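Local coordinates for BF1531-like N-terminal domain-containing protein (Bacteroides fragilis, PDB 3SLR) that is of unknown cellular function but binds magnesium in a phosphatase-like domain and may hydrolyse ester bonds, at residues L225-D228 with T232-G235; L229-T232 with G236-G239; E244-G249 with P294-K299; D315-I320 with M331-D336. All blocks are in the same frame, centred on the assembly; numbering follows the deposited sequence.

Contact 1. Residues L225-D228 with T232-G235; sequences LILD and TIWG. With MG (magnesium ion), chain B; MG (magnesium ion), chain C.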
loop_
_atom_site.group_PDB
_atom_site.type_symbol
_atom_site.label_atom_id
_atom_site.label_comp_id
_atom_site.label_asym_id
_atom_site.label_seq_id
_atom_site.Cartn_x
_atom_site.Cartn_y
_atom_site.Cartn_z
ATOM N N LEU A 225 -6.988 13.610 5.127
ATOM C CA LEU A 225 -7.939 12.666 5.704
ATOM C C LEU A 225 -9.042 13.447 6.434
ATOM O O LEU A 225 -8.752 14.264 7.303
ATOM C CB LEU A 225 -7.221 11.726 6.686
ATOM C CG LEU A 225 -8.111 10.746 7.460
ATOM C CD1 LEU A 225 -8.804 9.787 6.502
ATOM C CD2 LEU A 225 -7.332 9.955 8.521
ATOM N N ILE A 226 -10.298 13.202 6.053
ATOM C CA ILE A 226 -11.454 13.852 6.670
ATOM C C ILE A 226 -12.177 12.839 7.534
ATOM O O ILE A 226 -12.523 11.754 7.066
ATOM C CB ILE A 226 -12.442 14.376 5.606
ATOM C CG1 ILE A 226 -11.729 15.328 4.661
ATOM C CG2 ILE A 226 -13.656 15.057 6.275
ATOM C CD1 ILE A 226 -12.524 15.610 3.385
ATOM N N LEU A 227 -12.405 13.199 8.794
ATOM C CA LEU A 227 -12.956 12.269 9.774
ATOM C C LEU A 227 -14.336 12.669 10.275
ATOM O O LEU A 227 -14.557 13.806 10.665
ATOM C CB LEU A 227 -12.026 12.191 10.987
ATOM C CG LEU A 227 -10.606 11.703 10.700
ATOM C CD1 LEU A 227 -9.671 12.056 11.857
ATOM C CD2 LEU A 227 -10.599 10.203 10.412
ATOM N N ASP A 228 -15.253 11.716 10.293
ATOM C CA ASP A 228 -16.444 11.855 11.109
ATOM C C ASP A 228 -16.006 11.682 12.578
ATOM O O ASP A 228 -14.907 11.210 12.841
ATOM C CB ASP A 228 -17.465 10.797 10.695
ATOM C CG ASP A 228 -18.652 10.742 11.622
ATOM O OD1 ASP A 228 -19.395 11.745 11.688
ATOM O OD2 ASP A 228 -18.835 9.697 12.277
ATOM N N THR A 232 -16.665 7.002 14.890
ATOM C CA THR A 232 -15.569 6.920 13.934
ATOM C C THR A 232 -14.237 7.045 14.665
ATOM O O THR A 232 -13.418 6.115 14.612
ATOM C CB THR A 232 -15.720 7.961 12.783
ATOM O OG1 THR A 232 -16.916 7.671 12.056
ATOM C CG2 THR A 232 -14.553 7.876 11.815
ATOM N N ILE A 233 -14.027 8.146 15.388
ATOM C CA ILE A 233 -12.812 8.272 16.208
ATOM C C ILE A 233 -13.022 8.041 17.717
ATOM O O ILE A 233 -12.065 7.995 18.477
ATOM C CB ILE A 233 -12.045 9.590 15.962
ATOM C CG1 ILE A 233 -12.809 10.798 16.531
ATOM C CG2 ILE A 233 -11.746 9.751 14.472
ATOM C CD1 ILE A 233 -11.944 12.037 16.697
ATOM N N TRP A 234 -14.275 7.923 18.145
ATOM C CA TRP A 234 -14.589 7.512 19.516
ATOM C C TRP A 234 -15.894 6.735 19.484
ATOM O O TRP A 234 -16.681 6.887 18.557
ATOM C CB TRP A 234 -14.682 8.703 20.497
ATOM C CG TRP A 234 -15.721 9.771 20.153
ATOM C CD1 TRP A 234 -17.073 9.597 20.009
ATOM C CD2 TRP A 234 -15.476 11.173 19.942
ATOM N NE1 TRP A 234 -17.678 10.802 19.703
ATOM C CE2 TRP A 234 -16.719 11.783 19.660
ATOM C CE3 TRP A 234 -14.323 11.970 19.951
ATOM C CZ2 TRP A 234 -16.838 13.152 19.390
ATOM C CZ3 TRP A 234 -14.444 13.326 19.690
ATOM C CH2 TRP A 234 -15.693 13.904 19.416
ATOM N N GLY A 235 -16.115 5.882 20.475
ATOM C CA GLY A 235 -17.368 5.154 20.548
ATOM C C GLY A 235 -18.447 6.026 21.169
ATOM O O GLY A 235 -18.176 6.810 22.070
HETATM MG MG MG B . -20.723 8.696 12.885
HETATM MG MG MG C . -21.094 12.224 13.360
HETATM O O HOH W 1 -22.651 7.286 13.483
HETATM O O HOH W 2 -22.153 10.253 13.482
HETATM O O HOH W 3 -21.725 9.370 10.838
HETATM O O HOH W 4 -22.857 12.610 14.756
HETATM O O HOH W 5 -21.888 12.945 11.442
#
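The magnesium site of the phosphatase domain is built around Asp228, at the end of strand 224-227, and Thr232 in the loop that follows reaches back to hydrogen-bond it. With CG anti to the backbone N (chi1 172°), the Asp228 carboxylate carries on past the strand, and its two oxygens go to different metal ions. OD2 lies 2.2 Å from the magnesium of chain B, OD1 2.4 Å from that of chain C, and water 2 is a ligand of both. Thr232 OG1 comes in at about a right angle to the aspartate side chain and donates to Asp228 OD2 over 2.8 Å, where OD2 offers its anti lone pair, away from OD1. The same hydroxyl accepts a hydrogen bond from Asp336 N, so it ties two of the metal-binding turns together. Asp228, Asp230 and Thr232 fit the DxDx(T/V) signature of HAD-type phosphatases, and their place at a strand end with magnesium bound agrees with that assignment; Asp230 O, Asp336 OD1 and three waters complete the first metal's shell. Behind the carboxylate, methyl groups take over. Thr232 CG2 sits 3.5 Å and Ile233 CG2 3.8 Å from Asp228 O, a buried carbonyl oxygen with no hydrogen-bond partner in the model. Ile233 CG2 also meets Leu227 CD1 at 4.1 Å, the two side chains crossing roughly perpendicular. Helix 255-270 backs this cluster, with Val265 against Leu227 and Phe261 against Ile233.

Contact 2. Residues L229-T232 with G236-G239; sequences LDNT and GVVG. With MG (magnesium ion), chain B.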
loop_
_atom_site.group_PDB
_atom_site.type_symbol
_atom_site.label_atom_id
_atom_site.label_comp_id
_atom_site.label_asym_id
_atom_site.label_seq_id
_atom_site.Cartn_x
_atom_site.Cartn_y
_atom_site.Cartn_z
ATOM N N LEU A 229 -16.839 12.090 13.530
ATOM C CA LEU A 229 -16.483 11.945 14.941
ATOM C C LEU A 229 -17.196 10.758 15.597
ATOM O O LEU A 229 -16.568 9.748 15.919
ATOM C CB LEU A 229 -16.766 13.245 15.709
ATOM C CG LEU A 229 -15.947 14.482 15.312
ATOM C CD1 LEU A 229 -16.401 15.726 16.094
ATOM C CD2 LEU A 229 -14.442 14.246 15.487
ATOM N N ASP A 230 -18.507 10.868 15.787
ATOM C CA ASP A 230 -19.230 9.846 16.554
ATOM C C ASP A 230 -19.118 8.449 15.933
ATOM O O ASP A 230 -19.500 8.230 14.781
ATOM C CB ASP A 230 -20.704 10.224 16.736
ATOM C CG ASP A 230 -20.903 11.415 17.666
ATOM O OD1 ASP A 230 -20.168 11.565 18.679
ATOM O OD2 ASP A 230 -21.832 12.204 17.395
ATOM N N ASN A 231 -18.609 7.506 16.716
ATOM C CA ASN A 231 -18.451 6.127 16.276
ATOM C C ASN A 231 -17.451 5.959 15.132
ATOM O O ASN A 231 -17.381 4.907 14.510
ATOM C CB ASN A 231 -19.803 5.489 15.953
ATOM C CG ASN A 231 -20.650 5.291 17.200
ATOM O OD1 ASN A 231 -20.153 4.836 18.242
ATOM N ND2 ASN A 231 -21.927 5.649 17.113
ATOM N N THR A 232 -16.665 7.002 14.890
ATOM C CA THR A 232 -15.569 6.920 13.934
ATOM C C THR A 232 -14.237 7.045 14.665
ATOM O O THR A 232 -13.418 6.115 14.612
ATOM C CB THR A 232 -15.720 7.961 12.783
ATOM O OG1 THR A 232 -16.916 7.671 12.056
ATOM C CG2 THR A 232 -14.553 7.876 11.815
ATOM N N GLY A 236 -19.675 5.888 20.692
ATOM C CA GLY A 236 -20.779 6.622 21.275
ATOM C C GLY A 236 -21.097 7.904 20.543
ATOM O O GLY A 236 -20.456 8.255 19.550
ATOM N N VAL A 237 -22.102 8.609 21.045
ATOM C CA VAL A 237 -22.577 9.822 20.393
ATOM C C VAL A 237 -22.452 10.949 21.394
ATOM O O VAL A 237 -23.111 10.935 22.436
ATOM C CB VAL A 237 -24.032 9.659 19.920
ATOM C CG1 VAL A 237 -24.564 10.972 19.333
ATOM C CG2 VAL A 237 -24.123 8.533 18.887
ATOM N N VAL A 238 -21.578 11.908 21.101
ATOM C CA VAL A 238 -21.216 12.908 22.092
ATOM C C VAL A 238 -22.415 13.751 22.528
ATOM O O VAL A 238 -22.535 14.120 23.711
ATOM C CB VAL A 238 -20.030 13.790 21.624
ATOM C CG1 VAL A 238 -20.426 14.686 20.442
ATOM C CG2 VAL A 238 -19.493 14.619 22.777
ATOM N N GLY A 239 -23.306 14.025 21.579
ATOM C CA GLY A 239 -24.494 14.819 21.842
ATOM C C GLY A 239 -25.426 14.173 22.853
ATOM O O GLY A 239 -26.088 14.873 23.623
HETATM MG MG MG B . -20.723 8.696 12.885
HETATM O O HOH W 6 -23.472 13.751 18.837
HETATM O O HOH W 1 -22.651 7.286 13.483
HETATM O O HOH W 2 -22.153 10.253 13.482
HETATM O O HOH W 3 -21.725 9.370 10.838
#
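Asp230 directs its side chain to the start of helix 238-241, and every atom of it from CB outward meets that segment. Asp230 CB rests 3.4 Å from Gly236 O. Asp230 CG, held beside the backbone N by a chi1 of -69°, lies 3.6 Å from Val237 CA, and from there the carboxylate splits its work. Asp230 OD1 accepts the N-H of Val238 at 2.8 Å in a nearly straight bond (164°), though the donor stands above the carboxylate plane, 45° out of it. It also takes the indole N-H of Trp234, and two bonds thus grip this one oxygen. Asp230 OD2 packs against Val237 CG1 at 3.6 Å and accepts a hydrogen bond from water 6 over 2.7 Å; that water in turn receives the N-H of Gly239 at 2.8 Å. The carboxylate therefore serves two first-turn amides, one directly and one through water, with Val237 at the N-cap position between them and the loop. The backbone carbonyl points off at about a right angle to the side chain, Asp230 O binding the magnesium of chain B at 2.3 Å. Next door, Asn231 OD1 accepts from Gly236 N at 2.7 Å, the donor again lying above the carbonyl plane; at the backbone angles of Gly236 a CB would jam against the preceding carbonyl O, which calls for glycine. This HAD-like loop is wedged against its neighbours: Leu229 packs on Ala286 and Phe290 of helix 283-292 and on Val277 of strand 274-280, while Val238 leans on Pro289 of that same helix.

Contact 3. Residues E244-G249 with P294-K299; sequences ENIQVG and PEMVLK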
loop_
_atom_site.group_PDB
_atom_site.type_symbol
_atom_site.label_atom_id
_atom_site.label_comp_id
_atom_site.label_asym_id
_atom_site.label_seq_id
_atom_site.Cartn_x
_atom_site.Cartn_y
_atom_site.Cartn_z
ATOM N N GLU A 244 -17.532 13.424 28.569
ATOM C CA GLU A 244 -16.789 12.554 29.478
ATOM C C GLU A 244 -17.021 11.075 29.185
ATOM O O GLU A 244 -16.239 10.223 29.606
ATOM C CB GLU A 244 -17.090 12.870 30.947
ATOM C CG GLU A 244 -18.545 13.013 31.284
ATOM C CD GLU A 244 -19.040 14.440 31.121
ATOM O OE1 GLU A 244 -18.921 15.241 32.077
ATOM O OE2 GLU A 244 -19.558 14.759 30.039
ATOM N N ASN A 245 -18.080 10.772 28.445
ATOM C CA ASN A 245 -18.527 9.391 28.286
ATOM C C ASN A 245 -18.269 8.716 26.929
ATOM O O ASN A 245 -18.661 7.574 26.724
ATOM C CB ASN A 245 -20.002 9.294 28.679
ATOM C CG ASN A 245 -20.232 9.676 30.139
ATOM O OD1 ASN A 245 -19.460 9.284 31.017
ATOM N ND2 ASN A 245 -21.265 10.477 30.396
ATOM N N ILE A 246 -17.614 9.418 26.006
ATOM C CA ILE A 246 -17.244 8.791 24.736
ATOM C C ILE A 246 -16.290 7.625 25.006
ATOM O O ILE A 246 -15.529 7.640 25.975
ATOM C CB ILE A 246 -16.576 9.791 23.776
ATOM C CG1 ILE A 246 -15.365 10.435 24.467
ATOM C CG2 ILE A 246 -17.587 10.809 23.293
ATOM C CD1 ILE A 246 -14.458 11.200 23.549
ATOM N N GLN A 247 -16.321 6.620 24.139
ATOM C CA GLN A 247 -15.511 5.421 24.344
ATOM C C GLN A 247 -14.124 5.565 23.721
ATOM O O GLN A 247 -13.971 5.492 22.504
ATOM C CB GLN A 247 -16.236 4.198 23.792
ATOM C CG GLN A 247 -17.591 3.975 24.430
ATOM C CD GLN A 247 -18.579 3.318 23.497
ATOM O OE1 GLN A 247 -18.194 2.690 22.511
ATOM N NE2 GLN A 247 -19.870 3.476 23.788
ATOM N N VAL A 248 -13.123 5.778 24.572
ATOM C CA VAL A 248 -11.745 5.948 24.138
ATOM C C VAL A 248 -10.858 5.712 25.358
ATOM O O VAL A 248 -11.228 6.081 26.476
ATOM C CB VAL A 248 -11.501 7.365 23.566
ATOM C CG1 VAL A 248 -11.682 8.425 24.663
ATOM C CG2 VAL A 248 -10.126 7.454 22.924
ATOM N N GLY A 249 -9.703 5.083 25.162
ATOM C CA GLY A 249 -8.778 4.864 26.258
ATOM C C GLY A 249 -8.473 3.401 26.498
ATOM O O GLY A 249 -9.176 2.517 26.009
ATOM N N PRO A 294 -9.034 13.845 28.641
ATOM C CA PRO A 294 -7.600 13.529 28.676
ATOM C C PRO A 294 -7.236 12.255 27.924
ATOM O O PRO A 294 -6.061 12.061 27.637
ATOM C CB PRO A 294 -7.315 13.316 30.174
ATOM C CG PRO A 294 -8.497 13.819 30.891
ATOM C CD PRO A 294 -9.659 13.718 29.964
ATOM N N GLU A 295 -8.207 11.392 27.639
ATOM C CA GLU A 295 -7.917 10.149 26.934
ATOM C C GLU A 295 -7.858 10.323 25.427
ATOM O O GLU A 295 -7.478 9.403 24.723
ATOM C CB GLU A 295 -8.919 9.040 27.275
ATOM C CG GLU A 295 -8.583 8.257 28.536
ATOM C CD GLU A 295 -7.162 7.704 28.540
ATOM O OE1 GLU A 295 -6.865 6.772 27.761
ATOM O OE2 GLU A 295 -6.334 8.210 29.323
HETATM N N MSE A 296 -8.236 11.496 24.929
HETATM C CA MSE A 296 -8.113 11.757 23.499
HETATM C C MSE A 296 -6.641 11.724 23.079
HETATM O O MSE A 296 -5.781 12.331 23.721
HETATM C CB MSE A 296 -8.733 13.114 23.136
HETATM C CG MSE A 296 -10.251 13.164 23.269
HETATM SE SE MSE A 296 -11.179 12.166 21.878
HETATM C CE MSE A 296 -10.773 13.311 20.331
ATOM N N VAL A 297 -6.350 11.004 22.001
ATOM C CA VAL A 297 -5.019 11.045 21.402
ATOM C C VAL A 297 -4.910 12.265 20.497
ATOM O O VAL A 297 -3.956 13.042 20.585
ATOM C CB VAL A 297 -4.711 9.749 20.615
ATOM C CG1 VAL A 297 -3.362 9.842 19.913
ATOM C CG2 VAL A 297 -4.717 8.559 21.561
ATOM N N LEU A 298 -5.901 12.436 19.632
ATOM C CA LEU A 298 -5.983 13.624 18.784
ATOM C C LEU A 298 -6.384 14.847 19.606
ATOM O O LEU A 298 -7.276 14.764 20.449
ATOM C CB LEU A 298 -6.991 13.388 17.655
ATOM C CG LEU A 298 -6.614 12.234 16.721
ATOM C CD1 LEU A 298 -7.672 12.009 15.650
ATOM C CD2 LEU A 298 -5.262 12.519 16.093
ATOM N N LYS A 299 -5.711 15.971 19.372
ATOM C CA LYS A 299 -6.059 17.240 20.014
ATOM C C LYS A 299 -6.488 18.237 18.936
ATOM O O LYS A 299 -6.293 17.993 17.744
ATOM C CB LYS A 299 -4.857 17.797 20.773
ATOM C CG LYS A 299 -4.229 16.828 21.764
ATOM C CD LYS A 299 -5.206 16.362 22.823
ATOM C CE LYS A 299 -4.509 15.412 23.796
ATOM N NZ LYS A 299 -5.379 14.955 24.904
#
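Ile246 and the selenomethionine at Met296 make the apolar part of this meeting between two loops, one leading into helix 255-270 and the other following helix 283-292. Ile246 CD1 touches Met296 SE at 3.8 Å, the side chains crossing at about a right angle; the bend at chi2 brings the selenium there, a second bend at chi3 turns CE, and Trp234 packs on both residues. Val248 gives mixed contacts. Its CG1 lies 3.9 Å from Glu295 CB, while CG2, the branch anti to the backbone N, sits 3.7 Å from Glu295 O. A carboxylate oxygen also presses on backbone carbon: Glu295, bent at chi2, sets OE1 3.1 Å from Gly249 CA, an approach that a CB there would block. Inside the second loop, Lys299 NZ donates a hydrogen bond to Met296 O over 2.9 Å. Gln262 of helix 255-270 braces that loop too, its OE1 accepting from both Val297 N and Leu298 N. With no hydrogen bond joining 244-249 to 294-299, the two loops depend on fit: a buried isoleucine-selenium contact inside, and a glutamate lying over glycine at the exposed margin.

Contact 4. Residues D315-I320 with M331-D336; sequences DNIRTI and MVFLDD. With MG (magnesium ion), chain B.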
loop_
_atom_site.group_PDB
_atom_site.type_symbol
_atom_site.label_atom_id
_atom_site.label_comp_id
_atom_site.label_asym_id
_atom_site.label_seq_id
_atom_site.Cartn_x
_atom_site.Cartn_y
_atom_site.Cartn_z
ATOM N N ASP A 315 -21.656 19.357 1.008
ATOM C CA ASP A 315 -21.404 20.796 1.021
ATOM C C ASP A 315 -20.234 21.122 1.941
ATOM O O ASP A 315 -19.373 21.940 1.609
ATOM C CB ASP A 315 -22.642 21.576 1.490
ATOM C CG ASP A 315 -23.742 21.645 0.436
ATOM O OD1 ASP A 315 -23.491 21.315 -0.739
ATOM O OD2 ASP A 315 -24.868 22.053 0.788
ATOM N N ASN A 316 -20.210 20.479 3.108
ATOM C CA ASN A 316 -19.138 20.707 4.068
ATOM C C ASN A 316 -17.767 20.315 3.524
ATOM O O ASN A 316 -16.778 21.015 3.748
ATOM C CB ASN A 316 -19.438 20.002 5.396
ATOM C CG ASN A 316 -20.493 20.733 6.218
ATOM O OD1 ASN A 316 -20.693 21.938 6.054
ATOM N ND2 ASN A 316 -21.174 20.005 7.104
ATOM N N ILE A 317 -17.707 19.212 2.793
ATOM C CA ILE A 317 -16.444 18.805 2.179
ATOM C C ILE A 317 -15.977 19.792 1.097
ATOM O O ILE A 317 -14.779 20.041 0.950
ATOM C CB ILE A 317 -16.497 17.362 1.672
ATOM C CG1 ILE A 317 -16.581 16.413 2.875
ATOM C CG2 ILE A 317 -15.259 17.041 0.813
ATOM C CD1 ILE A 317 -16.853 14.969 2.507
ATOM N N ARG A 318 -16.916 20.364 0.356
ATOM C CA ARG A 318 -16.548 21.422 -0.577
ATOM C C ARG A 318 -15.932 22.594 0.179
ATOM O O ARG A 318 -14.922 23.153 -0.246
ATOM C CB ARG A 318 -17.748 21.855 -1.421
ATOM C CG ARG A 318 -18.328 20.712 -2.241
ATOM C CD ARG A 318 -19.443 21.170 -3.176
ATOM N NE ARG A 318 -20.134 20.011 -3.730
ATOM C CZ ARG A 318 -21.274 19.523 -3.258
ATOM N NH1 ARG A 318 -21.874 20.104 -2.234
ATOM N NH2 ARG A 318 -21.824 18.458 -3.822
ATOM N N THR A 319 -16.519 22.939 1.323
ATOM C CA THR A 319 -15.993 24.019 2.147
ATOM C C THR A 319 -14.559 23.713 2.569
ATOM O O THR A 319 -13.662 24.550 2.443
ATOM C CB THR A 319 -16.885 24.272 3.381
ATOM O OG1 THR A 319 -18.165 24.742 2.944
ATOM C CG2 THR A 319 -16.254 25.310 4.292
ATOM N N ILE A 320 -14.346 22.496 3.057
ATOM C CA ILE A 320 -13.015 22.051 3.432
ATOM C C ILE A 320 -12.035 22.115 2.249
ATOM O O ILE A 320 -10.930 22.648 2.378
ATOM C CB ILE A 320 -13.063 20.625 4.010
ATOM C CG1 ILE A 320 -13.767 20.647 5.371
ATOM C CG2 ILE A 320 -11.648 20.066 4.124
ATOM C CD1 ILE A 320 -14.202 19.289 5.862
HETATM N N MSE A 331 -8.240 13.514 -1.418
HETATM C CA MSE A 331 -8.915 13.401 -0.113
HETATM C C MSE A 331 -9.465 12.019 0.180
HETATM O O MSE A 331 -9.938 11.321 -0.721
HETATM C CB MSE A 331 -10.066 14.404 -0.026
HETATM C CG MSE A 331 -9.616 15.830 0.010
HETATM SE SE MSE A 331 -11.114 17.086 -0.144
HETATM C CE MSE A 331 -10.153 18.576 0.647
ATOM N N VAL A 332 -9.404 11.647 1.459
ATOM C CA VAL A 332 -9.993 10.415 1.964
ATOM C C VAL A 332 -11.001 10.794 3.050
ATOM O O VAL A 332 -10.697 11.589 3.919
ATOM C CB VAL A 332 -8.926 9.508 2.594
ATOM C CG1 VAL A 332 -9.560 8.251 3.163
ATOM C CG2 VAL A 332 -7.867 9.138 1.575
ATOM N N PHE A 333 -12.202 10.235 2.985
ATOM C CA PHE A 333 -13.243 10.520 3.968
ATOM C C PHE A 333 -13.670 9.250 4.696
ATOM O O PHE A 333 -14.082 8.279 4.056
ATOM C CB PHE A 333 -14.443 11.168 3.258
ATOM C CG PHE A 333 -15.673 11.327 4.129
ATOM C CD1 PHE A 333 -15.629 12.074 5.296
ATOM C CD2 PHE A 333 -16.885 10.765 3.738
ATOM C CE1 PHE A 333 -16.766 12.238 6.078
ATOM C CE2 PHE A 333 -18.024 10.926 4.515
ATOM C CZ PHE A 333 -17.965 11.657 5.681
ATOM N N LEU A 334 -13.560 9.269 6.026
ATOM C CA LEU A 334 -13.942 8.137 6.877
ATOM C C LEU A 334 -15.171 8.445 7.729
ATOM O O LEU A 334 -15.167 9.386 8.524
ATOM C CB LEU A 334 -12.781 7.741 7.788
ATOM C CG LEU A 334 -11.503 7.279 7.077
ATOM C CD1 LEU A 334 -10.424 6.971 8.120
ATOM C CD2 LEU A 334 -11.776 6.064 6.221
ATOM N N ASP A 335 -16.211 7.628 7.569
ATOM C CA ASP A 335 -17.473 7.815 8.279
ATOM C C ASP A 335 -18.123 6.446 8.502
ATOM O O ASP A 335 -18.193 5.629 7.590
ATOM C CB ASP A 335 -18.392 8.744 7.458
ATOM C CG ASP A 335 -19.557 9.288 8.266
ATOM O OD1 ASP A 335 -20.185 8.502 9.014
ATOM O OD2 ASP A 335 -19.853 10.503 8.143
ATOM N N ASP A 336 -18.563 6.182 9.728
ATOM C CA ASP A 336 -19.132 4.884 10.093
ATOM C C ASP A 336 -20.547 4.703 9.542
ATOM O O ASP A 336 -21.073 3.598 9.530
ATOM C CB ASP A 336 -19.189 4.754 11.625
ATOM C CG ASP A 336 -20.200 5.691 12.224
ATOM O OD1 ASP A 336 -19.951 6.901 12.132
ATOM O OD2 ASP A 336 -21.256 5.246 12.738
HETATM MG MG MG B . -20.723 8.696 12.885
HETATM O O HOH W 3 -21.725 9.370 10.838
HETATM O O HOH W 1 -22.651 7.286 13.483
HETATM O O HOH W 2 -22.153 10.253 13.482
#
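A chi1 of 171° sets the Phe333 ring anti to its own main-chain nitrogen, and Ile317, with CG1 anti to the carbonyl carbon and the chain extended to CD1, reaches over its face from helix 313-324. This is the helix-on-sheet packing of the HAD-like alpha/beta fold: a beta-alpha-beta crossover links strand 305-309 through the helix to strand 331-334, the opposite edge strand of the same parallel sheet. Helix and strand segments run at 142° to each other, their axes 11.6 Å apart. Ile317 CD1 lies over one face of Phe333 in a CH-pi contact, 4.2 Å from the ring centroid and 13° off the normal, shifted toward the rim at CG. Selenomethionine Met331 stretches out beyond CG to fill the next place along the helix: its SE meets Ile317 CG2 at 4.3 Å, and its CE meets Ile320 CG2 at 4.1 Å. Val344 of helix 338-347 also packs on both Ile317 and Phe333. Past the strand the chain turns polar. Asp335 OD1 accepts from water 3, OD2 forms a salt bridge with Lys313, and Asp336 binds the magnesium of chain B through OD1 at 2.1 Å while its OD2 accepts from metal-bound water 1 at 2.6 Å.

How the contacts relate
Contacts 1 and 4 are buried and hold neighbouring strands of one parallel sheet, joined by Ile226 N to Val332 O and Ile226 O to Leu334 N; both end at the same magnesium. Contact 2 shares that metal and Thr232 with contact 1 but is only partly buried, and its bonds run from side chains to backbone amides. Contact 3, about 22 Å between centres from contact 4, is mostly buried with one exposed glutamate, and has neither metal nor hydrogen bond between its loops; Trp234 of contact 1 connects it to the site by packing on Ile246 and Met296. Metal-binding carboxylates gather at the strand ends; apolar packing dominates between helix 313-324 and the sheet and in the inner part of contact 3.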